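Local coordinates for 3-oxoacyl-(Acyl-carrier protein) synthase (Burkholderia xenovorans, PDB 4EFI) that probably catalyses the condensation of an acyl group with a malonyl unit on acyl-carrier protein, as 3-oxoacyl-ACP synthases of the thiolase superfamily do, at residues L69-K72 and A73-L77. Residues are numbered along the deposited sequence; the frame is centred on the assembly and turned at random.
Sequences LCRK and AGEKL
Arg71 and Glu75, one helical turn apart, run side by side and point the same way, yet their charged ends are linked by one water. Arg71 NE donates to water 1 at 2.9 Å, in the guanidinium plane at its edge, and the same water donates to Glu75 OE1 at 2.8 Å. The direct approach is longer, Arg71 NE to Glu75 OE2 4.3 Å, beyond a salt bridge, and the two planes are turned 68° apart. The first torsion of Arg71 carries CG and CD along the Glu75 side chain, and the bend at chi3 (58°) then turns NE toward the water. NH1 turns to other acids, forming salt bridges with Asp68 and Glu112; the three acids probably share the charge of the guanidinium and hold its orientation. This is the more open flank of helix 66-81, with Glu75 exposed and Arg71 partly exposed; the helix packs on a mixed sheet of the thiolase fold, over strands 17-26 and 176-184. The inner side is closely packed: Ala73 CB sits 3.5 Å from Leu69 O and touches Val23 and Met179, while Leu69 rests on Cys25 and Leu77 reaches Val23, Met179 and Ala181. Gly74 N donates to Cys70 O at 2.8 Å, on a bent path (149°). Glu75 N donates to Arg71 O at 2.9 Å, and Glu75 CG packs 3.3 Å from Arg71 O.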
# COMPACT_ATOMS: atom_id res chain seq x y z
N LEU A 69 8.71 -3.63 -10.77
CA LEU A 69 7.90 -2.43 -10.79
C LEU A 69 8.51 -1.38 -9.90
O LEU A 69 8.60 -0.20 -10.27
CB LEU A 69 6.46 -2.73 -10.33
CG LEU A 69 5.66 -3.68 -11.22
CD1 LEU A 69 4.33 -4.05 -10.58
CD2 LEU A 69 5.43 -3.07 -12.60
N CYS A 70 8.94 -1.78 -8.70
CA CYS A 70 9.64 -0.85 -7.81
C CYS A 70 10.96 -0.36 -8.37
O CYS A 70 11.29 0.81 -8.19
CB CYS A 70 9.88 -1.48 -6.44
SG CYS A 70 8.35 -1.82 -5.49
N ARG A 71 11.71 -1.22 -9.07
CA ARG A 71 12.97 -0.79 -9.69
C ARG A 71 12.71 0.31 -10.71
O ARG A 71 13.38 1.35 -10.73
CB ARG A 71 13.69 -1.95 -10.40
CG ARG A 71 15.04 -1.53 -11.01
CD ARG A 71 15.65 -2.54 -11.95
NE ARG A 71 14.78 -2.88 -13.06
CZ ARG A 71 14.11 -4.03 -13.21
NH1 ARG A 71 14.20 -5.04 -12.34
NH2 ARG A 71 13.34 -4.18 -14.27
N LYS A 72 11.72 0.12 -11.58
CA LYS A 72 11.43 1.12 -12.62
C LYS A 72 10.95 2.42 -11.98
O LYS A 72 11.35 3.52 -12.39
CB LYS A 72 10.38 0.56 -13.58
CG LYS A 72 10.92 -0.60 -14.39
CD LYS A 72 9.82 -1.32 -15.17
CE LYS A 72 10.41 -2.39 -16.09
NZ LYS A 72 9.45 -3.51 -16.28
N ALA A 73 10.11 2.34 -10.96
CA ALA A 73 9.68 3.53 -10.24
C ALA A 73 10.88 4.22 -9.61
O ALA A 73 10.99 5.44 -9.64
CB ALA A 73 8.65 3.16 -9.16
N GLY A 74 11.78 3.42 -9.05
CA GLY A 74 12.97 3.94 -8.39
C GLY A 74 13.90 4.67 -9.35
O GLY A 74 14.44 5.72 -9.03
N GLU A 75 14.11 4.11 -10.53
CA GLU A 75 14.93 4.77 -11.55
C GLU A 75 14.36 6.11 -11.91
O GLU A 75 15.10 7.10 -12.02
CB GLU A 75 15.04 3.88 -12.79
CG GLU A 75 15.90 2.64 -12.51
CD GLU A 75 15.87 1.57 -13.58
OE1 GLU A 75 14.85 1.41 -14.27
OE2 GLU A 75 16.90 0.86 -13.69
N LYS A 76 13.06 6.18 -12.11
CA LYS A 76 12.42 7.44 -12.47
C LYS A 76 12.50 8.44 -11.31
O LYS A 76 12.76 9.63 -11.53
CB LYS A 76 10.96 7.16 -12.87
CG LYS A 76 10.14 8.37 -13.23
CD LYS A 76 10.57 8.96 -14.55
CE LYS A 76 9.61 10.06 -14.98
NZ LYS A 76 9.88 10.47 -16.39
N LEU A 77 12.29 7.96 -10.10
CA LEU A 77 12.36 8.81 -8.92
C LEU A 77 13.76 9.41 -8.72
O LEU A 77 13.91 10.62 -8.51
CB LEU A 77 11.97 8.00 -7.69
CG LEU A 77 12.10 8.65 -6.32
CD1 LEU A 77 11.12 9.79 -6.12
CD2 LEU A 77 11.91 7.61 -5.21
O HOH W 1 14.44 -1.17 -15.34